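Local coordinates for Non-structural protein 5 (Modoc virus, PDB 2WA2) that probably methylates the viral RNA cap at guanine N7 and at a ribose 2'-O, through a domain that binds the methyl donor S-adenosylmethionine, at residues V86-C91 against S95-A100; K110-G115 against E145-D150. The protein carries 4 engineered substitutions. All blocks are in the same frame, centred on the assembly; numbering follows the deposited sequence. Where two conformers were deposited one is given.

Contact 1: residues V86-C91 against S95-A100. Engineered in segment 95-100: Ser95 (natural residue Gly). With SAM (S-adenosylmethionine), chain C.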
loop_
_atom_site.group_PDB
_atom_site.type_symbol
_atom_site.label_atom_id
_atom_site.label_comp_id
_atom_site.label_asym_id
_atom_site.label_seq_id
_atom_site.Cartn_x
_atom_site.Cartn_y
_atom_site.Cartn_z
ATOM N N VAL A 86 -11.227 -10.786 -5.597
ATOM C CA VAL A 86 -10.205 -9.908 -5.050
ATOM C C VAL A 86 -8.854 -10.481 -5.446
ATOM O O VAL A 86 -8.598 -11.688 -5.251
ATOM C CB VAL A 86 -10.294 -9.828 -3.503
ATOM C CG1 VAL A 86 -9.175 -8.912 -2.914
ATOM C CG2 VAL A 86 -11.652 -9.305 -3.051
ATOM N N VAL A 87 -8.006 -9.639 -6.022
ATOM C CA VAL A 87 -6.594 -10.008 -6.185
ATOM C C VAL A 87 -5.764 -9.341 -5.102
ATOM O O VAL A 87 -6.022 -8.195 -4.714
ATOM C CB VAL A 87 -5.996 -9.741 -7.604
ATOM C CG1 VAL A 87 -6.538 -10.734 -8.604
ATOM C CG2 VAL A 87 -6.195 -8.301 -8.080
ATOM N N ASP A 88 -4.813 -10.095 -4.565
ATOM C CA ASP A 88 -3.914 -9.559 -3.569
ATOM C C ASP A 88 -2.507 -9.732 -4.125
ATOM O O ASP A 88 -1.929 -10.824 -4.086
ATOM C CB ASP A 88 -4.119 -10.249 -2.219
ATOM C CG ASP A 88 -3.258 -9.645 -1.105
ATOM O OD1 ASP A 88 -2.635 -8.587 -1.337
ATOM O OD2 ASP A 88 -3.156 -10.257 -0.024
ATOM N N LEU A 89 -1.997 -8.657 -4.714
ATOM C CA LEU A 89 -0.677 -8.646 -5.320
ATOM C C LEU A 89 0.401 -8.315 -4.303
ATOM O O LEU A 89 0.337 -7.278 -3.621
ATOM C CB LEU A 89 -0.643 -7.684 -6.514
ATOM C CG LEU A 89 -1.748 -7.982 -7.549
ATOM C CD1 LEU A 89 -1.865 -6.854 -8.527
ATOM C CD2 LEU A 89 -1.540 -9.340 -8.295
ATOM N N GLY A 90 1.388 -9.203 -4.177
ATOM C CA GLY A 90 2.417 -9.033 -3.150
ATOM C C GLY A 90 1.834 -9.379 -1.792
ATOM O O GLY A 90 1.844 -8.571 -0.880
ATOM N N CYS A 91 1.282 -10.580 -1.672
ATOM C CA CYS A 91 0.524 -10.917 -0.473
ATOM C C CYS A 91 1.407 -11.212 0.740
ATOM O O CYS A 91 0.937 -11.138 1.897
ATOM C CB CYS A 91 -0.468 -12.067 -0.773
ATOM S SG CYS A 91 0.306 -13.699 -0.932
ATOM N N SER A 95 -1.931 -11.519 5.230
ATOM C CA SER A 95 -2.893 -10.891 6.164
ATOM C C SER A 95 -4.007 -10.176 5.434
ATOM O O SER A 95 -5.155 -10.259 5.846
ATOM C CB SER A 95 -2.206 -9.915 7.136
ATOM O OG SER A 95 -1.564 -10.623 8.179
ATOM N N TRP A 96 -3.684 -9.473 4.347
ATOM C CA TRP A 96 -4.737 -8.795 3.569
ATOM C C TRP A 96 -5.708 -9.799 2.956
ATOM O O TRP A 96 -6.893 -9.532 2.846
ATOM C CB TRP A 96 -4.123 -7.923 2.456
ATOM C CG TRP A 96 -3.621 -6.538 2.937
ATOM C CD1 TRP A 96 -3.289 -6.173 4.218
ATOM C CD2 TRP A 96 -3.430 -5.370 2.126
ATOM N NE1 TRP A 96 -2.904 -4.840 4.250
ATOM C CE2 TRP A 96 -2.975 -4.330 2.982
ATOM C CE3 TRP A 96 -3.604 -5.093 0.754
ATOM C CZ2 TRP A 96 -2.710 -3.040 2.516
ATOM C CZ3 TRP A 96 -3.337 -3.788 0.284
ATOM C CH2 TRP A 96 -2.890 -2.790 1.166
ATOM N N SER A 97 -5.193 -10.945 2.525
ATOM C CA SER A 97 -6.006 -11.954 1.860
ATOM C C SER A 97 -7.004 -12.576 2.838
ATOM O O SER A 97 -8.168 -12.779 2.495
ATOM C CB SER A 97 -5.098 -13.021 1.250
ATOM O OG SER A 97 -4.543 -12.514 0.046
ATOM N N TYR A 98 -6.540 -12.845 4.052
ATOM C CA TYR A 98 -7.376 -13.390 5.124
ATOM C C TYR A 98 -8.365 -12.344 5.593
ATOM O O TYR A 98 -9.507 -12.669 5.926
ATOM C CB TYR A 98 -6.523 -13.900 6.280
ATOM C CG TYR A 98 -5.914 -15.256 6.006
ATOM C CD1 TYR A 98 -6.719 -16.399 5.921
ATOM C CD2 TYR A 98 -4.546 -15.400 5.818
ATOM C CE1 TYR A 98 -6.168 -17.648 5.637
ATOM C CE2 TYR A 98 -3.984 -16.656 5.560
ATOM C CZ TYR A 98 -4.799 -17.761 5.460
ATOM O OH TYR A 98 -4.241 -18.986 5.185
ATOM N N TYR A 99 -7.943 -11.082 5.607
ATOM C CA TYR A 99 -8.889 -10.028 5.897
ATOM C C TYR A 99 -9.982 -9.980 4.836
ATOM O O TYR A 99 -11.173 -10.055 5.164
ATOM C CB TYR A 99 -8.224 -8.656 6.083
ATOM C CG TYR A 99 -9.264 -7.632 6.439
ATOM C CD1 TYR A 99 -9.770 -7.545 7.739
ATOM C CD2 TYR A 99 -9.811 -6.809 5.464
ATOM C CE1 TYR A 99 -10.779 -6.617 8.060
ATOM C CE2 TYR A 99 -10.813 -5.872 5.774
ATOM C CZ TYR A 99 -11.296 -5.797 7.067
ATOM O OH TYR A 99 -12.282 -4.866 7.337
ATOM N N ALA A 100 -9.580 -9.866 3.565
ATOM C CA ALA A 100 -10.505 -9.820 2.456
ATOM C C ALA A 100 -11.444 -11.028 2.460
ATOM O O ALA A 100 -12.628 -10.870 2.240
ATOM C CB ALA A 100 -9.748 -9.745 1.130
HETATM N N SAM C . -0.223 -7.075 2.794
HETATM C CA SAM C . 0.839 -7.947 3.399
HETATM C C SAM C . 0.297 -8.664 4.639
HETATM O O SAM C . -0.765 -8.277 5.141
HETATM O OXT SAM C . 0.886 -9.616 5.184
HETATM C CB SAM C . 2.061 -7.111 3.778
HETATM C CG SAM C . 2.850 -6.597 2.580
HETATM S SD SAM C . 3.993 -7.894 2.078
HETATM C CE SAM C . 5.383 -7.479 3.181
HETATM C "C5'" SAM C . 4.694 -7.241 0.549
HETATM C "C4'" SAM C . 5.188 -8.455 -0.238
HETATM O "O4'" SAM C . 5.309 -8.185 -1.611
HETATM C "C3'" SAM C . 6.575 -8.899 0.223
HETATM O "O3'" SAM C . 6.410 -10.097 0.941
HETATM C "C2'" SAM C . 7.367 -9.145 -1.049
HETATM O "O2'" SAM C . 7.970 -10.414 -1.000
HETATM C "C1'" SAM C . 6.274 -9.085 -2.119
HETATM N N9 SAM C . 6.769 -8.647 -3.419
HETATM C C8 SAM C . 7.650 -7.619 -3.662
HETATM N N7 SAM C . 7.841 -7.518 -4.982
HETATM C C5 SAM C . 7.091 -8.490 -5.572
HETATM C C6 SAM C . 6.909 -8.850 -6.908
HETATM N N6 SAM C . 7.540 -8.234 -7.892
HETATM N N1 SAM C . 6.038 -9.882 -7.200
HETATM C C2 SAM C . 5.380 -10.557 -6.207
HETATM N N3 SAM C . 5.547 -10.219 -4.878
HETATM C C4 SAM C . 6.410 -9.195 -4.595
HETATM O O HOH W 1 -1.780 -10.171 2.255
#

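Contact 2: residues K110-G115 against E145-D150. With SAM (S-adenosylmethionine), chain C.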
loop_
_atom_site.group_PDB
_atom_site.type_symbol
_atom_site.label_atom_id
_atom_site.label_comp_id
_atom_site.label_asym_id
_atom_site.label_seq_id
_atom_site.Cartn_x
_atom_site.Cartn_y
_atom_site.Cartn_z
ATOM N N LYS A 110 -7.556 -14.316 -4.862
ATOM C CA LYS A 110 -6.436 -14.834 -5.574
ATOM C C LYS A 110 -5.218 -13.993 -5.145
ATOM O O LYS A 110 -5.099 -12.789 -5.482
ATOM C CB LYS A 110 -6.713 -14.738 -7.070
ATOM C CG LYS A 110 -7.957 -15.548 -7.509
ATOM C CD LYS A 110 -8.035 -15.533 -9.028
ATOM C CE LYS A 110 -9.211 -16.325 -9.580
ATOM N NZ LYS A 110 -9.236 -16.186 -11.101
ATOM N N ALA A 111 -4.337 -14.645 -4.394
ATOM C CA ALA A 111 -3.199 -14.027 -3.711
ATOM C C ALA A 111 -1.857 -14.481 -4.328
ATOM O O ALA A 111 -1.666 -15.666 -4.627
ATOM C CB ALA A 111 -3.263 -14.381 -2.221
ATOM N N TYR A 112 -0.957 -13.530 -4.550
ATOM C CA TYR A 112 0.293 -13.777 -5.279
ATOM C C TYR A 112 1.471 -13.120 -4.582
ATOM O O TYR A 112 1.377 -11.963 -4.156
ATOM C CB TYR A 112 0.174 -13.251 -6.729
ATOM C CG TYR A 112 -0.952 -13.893 -7.489
ATOM C CD1 TYR A 112 -0.757 -15.099 -8.172
ATOM C CD2 TYR A 112 -2.235 -13.321 -7.496
ATOM C CE1 TYR A 112 -1.816 -15.710 -8.861
ATOM C CE2 TYR A 112 -3.307 -13.926 -8.196
ATOM C CZ TYR A 112 -3.081 -15.111 -8.860
ATOM O OH TYR A 112 -4.110 -15.725 -9.547
ATOM N N THR A 113 2.591 -13.843 -4.469
ATOM C CA THR A 113 3.782 -13.232 -3.894
ATOM C C THR A 113 5.053 -13.944 -4.370
ATOM O O THR A 113 4.998 -15.094 -4.832
ATOM C CB THR A 113 3.668 -13.167 -2.340
ATOM O OG1 THR A 113 4.488 -12.103 -1.831
ATOM C CG2 THR A 113 3.976 -14.514 -1.680
ATOM N N LEU A 114 6.175 -13.242 -4.301
ATOM C CA LEU A 114 7.459 -13.784 -4.731
ATOM C C LEU A 114 7.833 -15.028 -3.918
ATOM O O LEU A 114 8.071 -16.083 -4.486
ATOM C CB LEU A 114 8.544 -12.746 -4.559
ATOM C CG LEU A 114 8.973 -11.855 -5.708
ATOM C CD1 LEU A 114 10.238 -11.179 -5.224
ATOM C CD2 LEU A 114 9.251 -12.641 -7.000
ATOM N N GLY A 115 7.909 -14.882 -2.591
ATOM C CA GLY A 115 8.089 -16.019 -1.691
ATOM C C GLY A 115 9.433 -16.698 -1.905
ATOM O O GLY A 115 9.628 -17.830 -1.479
ATOM N N GLU A 145 0.070 -11.320 -16.266
ATOM C CA GLU A 145 -1.028 -10.875 -17.084
ATOM C C GLU A 145 -2.220 -10.505 -16.178
ATOM O O GLU A 145 -2.661 -11.327 -15.355
ATOM C CB GLU A 145 -1.381 -12.029 -18.042
ATOM C CG GLU A 145 -2.668 -11.865 -18.828
ATOM C CD GLU A 145 -2.489 -11.035 -20.074
ATOM O OE1 GLU A 145 -3.437 -11.001 -20.886
ATOM O OE2 GLU A 145 -1.422 -10.407 -20.245
ATOM N N PRO A 146 -2.742 -9.265 -16.304
ATOM C CA PRO A 146 -3.937 -8.949 -15.512
ATOM C C PRO A 146 -5.061 -9.871 -15.944
ATOM O O PRO A 146 -5.079 -10.314 -17.114
ATOM C CB PRO A 146 -4.266 -7.497 -15.914
ATOM C CG PRO A 146 -3.021 -6.981 -16.492
ATOM C CD PRO A 146 -2.352 -8.137 -17.162
ATOM N N PHE A 147 -5.962 -10.185 -15.009
ATOM C CA PHE A 147 -7.167 -10.920 -15.335
ATOM C C PHE A 147 -8.333 -10.324 -14.586
ATOM O O PHE A 147 -8.157 -9.332 -13.859
ATOM C CB PHE A 147 -7.012 -12.405 -14.993
ATOM C CG PHE A 147 -6.653 -12.662 -13.566
ATOM C CD1 PHE A 147 -7.599 -12.517 -12.557
ATOM C CD2 PHE A 147 -5.366 -13.052 -13.226
ATOM C CE1 PHE A 147 -7.277 -12.750 -11.255
ATOM C CE2 PHE A 147 -5.035 -13.286 -11.906
ATOM C CZ PHE A 147 -5.989 -13.132 -10.919
ATOM N N GLN A 148 -9.511 -10.941 -14.754
ATOM C CA GLN A 148 -10.764 -10.475 -14.146
ATOM C C GLN A 148 -10.728 -10.363 -12.621
ATOM O O GLN A 148 -10.471 -11.336 -11.904
ATOM C CB GLN A 148 -11.948 -11.354 -14.594
ATOM C CG GLN A 148 -13.331 -10.670 -14.579
ATOM C CD GLN A 148 -13.867 -10.406 -13.171
ATOM O OE1 GLN A 148 -13.889 -11.305 -12.316
ATOM N NE2 GLN A 148 -14.297 -9.156 -12.922
ATOM N N ALA A 149 -11.007 -9.161 -12.130
ATOM C CA ALA A 149 -11.071 -8.912 -10.696
ATOM C C ALA A 149 -11.931 -7.709 -10.445
ATOM O O ALA A 149 -11.841 -6.723 -11.176
ATOM C CB ALA A 149 -9.652 -8.669 -10.081
ATOM N N ASP A 150 -12.718 -7.797 -9.376
ATOM C CA ASP A 150 -13.582 -6.709 -8.935
ATOM C C ASP A 150 -12.904 -5.771 -7.941
ATOM O O ASP A 150 -13.358 -4.619 -7.762
ATOM C CB ASP A 150 -14.830 -7.299 -8.326
ATOM C CG ASP A 150 -15.517 -8.251 -9.286
ATOM O OD1 ASP A 150 -16.096 -7.741 -10.254
ATOM O OD2 ASP A 150 -15.407 -9.482 -9.098
HETATM N N SAM C . -0.223 -7.075 2.794
HETATM C CA SAM C . 0.839 -7.947 3.399
HETATM C C SAM C . 0.297 -8.664 4.639
HETATM O O SAM C . -0.765 -8.277 5.141
HETATM O OXT SAM C . 0.886 -9.616 5.184
HETATM C CB SAM C . 2.061 -7.111 3.778
HETATM C CG SAM C . 2.850 -6.597 2.580
HETATM S SD SAM C . 3.993 -7.894 2.078
HETATM C CE SAM C . 5.383 -7.479 3.181
HETATM C "C5'" SAM C . 4.694 -7.241 0.549
HETATM C "C4'" SAM C . 5.188 -8.455 -0.238
HETATM O "O4'" SAM C . 5.309 -8.185 -1.611
HETATM C "C3'" SAM C . 6.575 -8.899 0.223
HETATM O "O3'" SAM C . 6.410 -10.097 0.941
HETATM C "C2'" SAM C . 7.367 -9.145 -1.049
HETATM O "O2'" SAM C . 7.970 -10.414 -1.000
HETATM C "C1'" SAM C . 6.274 -9.085 -2.119
HETATM N N9 SAM C . 6.769 -8.647 -3.419
HETATM C C8 SAM C . 7.650 -7.619 -3.662
HETATM N N7 SAM C . 7.841 -7.518 -4.982
HETATM C C5 SAM C . 7.091 -8.490 -5.572
HETATM C C6 SAM C . 6.909 -8.850 -6.908
HETATM N N6 SAM C . 7.540 -8.234 -7.892
HETATM N N1 SAM C . 6.038 -9.882 -7.200
HETATM C C2 SAM C . 5.380 -10.557 -6.207
HETATM N N3 SAM C . 5.547 -10.219 -4.878
HETATM C C4 SAM C . 6.410 -9.195 -4.595
HETATM O O HOH W 2 -10.581 -13.953 -12.273
#

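Contact 1: residues V86-C91 against S95-A100
Asp88 and Ser97 meet at the closest point between strand 86-89 and helix 95-100, where Ser97 OG donates a hydrogen bond of 2.7 Å to Asp88 OD2. With CG anti to the backbone N (chi1 -176°), the aspartate reaches from the strand to the helix, and OD2 receives the serine on its anti lone pair, the side away from OD1. The same oxygen lies 3.5 Å from Trp96 CB, while OD1 stands obliquely to the indole. Carboxylate and indole planes are only 20° apart, although the two side chains cross at about a right angle. This is the start of the beta-alpha-beta unit 86-89, 95-101, 106-112 of the Rossmann-like methyltransferase fold, with strand and helix running nearly antiparallel at 166° and Gly90 and Cys91 making the turn toward S-adenosylmethionine. Gly90 CA approaches SAM O4' to 3.4 Å. Over one face of the Trp96 ring, offset toward its rim, sits the amino nitrogen of the ligand. Toward the ligand the link between strand and helix is looser: a water 2.9 Å from Cys91 O, and also within hydrogen-bonding distance of Asp88 OD2, weakly accepts from Trp96 N, which joins it to the helix. Ser95 N and Trp96 N also give weak hydrogen bonds to SAM OXT and SAM O. Ser95, an engineered residue, turns its hydroxyl to Ser65. Away from the ligand the packing is also thinner, since Val86 CG1 touches Ala100 CB at 4.2 Å and nothing polar joins them. On one edge of the strand, backbone hydrogen bonding ties Val87 to Leu153.

Contact 2: residues K110-G115 against E145-D150
Lys110 and Tyr112, two residues apart on strand 106-112 of the Rossmann-like sheet, both reach Phe147, which projects from the loop that leads into the parallel strand 151-154. Phe147 is the residue of the loop that touches both side chains. Apolar contact comes first. The aliphatic part of Lys110 passes obliquely by the ring, its CD 3.6 Å from Phe147 CE1, and its chain, extended beyond CG, brings the ammonium group over the ring, off-centre. The side chains of Tyr112 and Phe147 come toward each other from opposite directions: Tyr112 CE2 lies in the plane of the phenylalanine ring, at the edge, 3.9 Å from Phe147 CZ, and Tyr112 OH is 3.5 Å from the same carbon. Phe147 CG occupies the position between the backbone N and the carbonyl carbon (chi1 56°), which turns the ring in toward the strand. There it also meets Trp180 edge-to-face.

The second kind of interaction is electrostatic. Lys110 NZ stands 4.5 Å from the centroid of the Phe147 ring and 33° off its normal, an off-centre cation-pi contact. Beyond Tyr112 the chain turns into the ligand pocket, and Leu114 N comes within 3.1 Å of SAM N3. Hydrogen bonds form the third group. The side-chain amide of Asn184 adds hydrogen bonds to Phe147 O and Ala149 N. Water provides the last link: it accepts from Lys110 NZ at 2.9 Å and donates to Gln148 O at 2.6 Å.

Contacts 1 and 2 lie with their centres about 9 Å apart and follow one another along the chain, contact 1 closing before contact 2 opens. They share the central sheet, in which strands 86-89 and 106-112 are parallel neighbours, and helix 95-101 is followed by strand 106-112 after a short connection. Probable backbone hydrogen bonds join them, from Cys91 N to Tyr112 O (2.8 Å) and from Lys110 N to Val86 O (2.9 Å). Ser97 OG packs on Ala111 CB, and Val87 CG1 on Phe147 CZ; helix and loop both pack against these two strands. Contact 1 meets the methionine and ribose parts of S-adenosylmethionine; segment 110-115 reaches its adenine and the ribose C1', while the 145-150 loop takes no part.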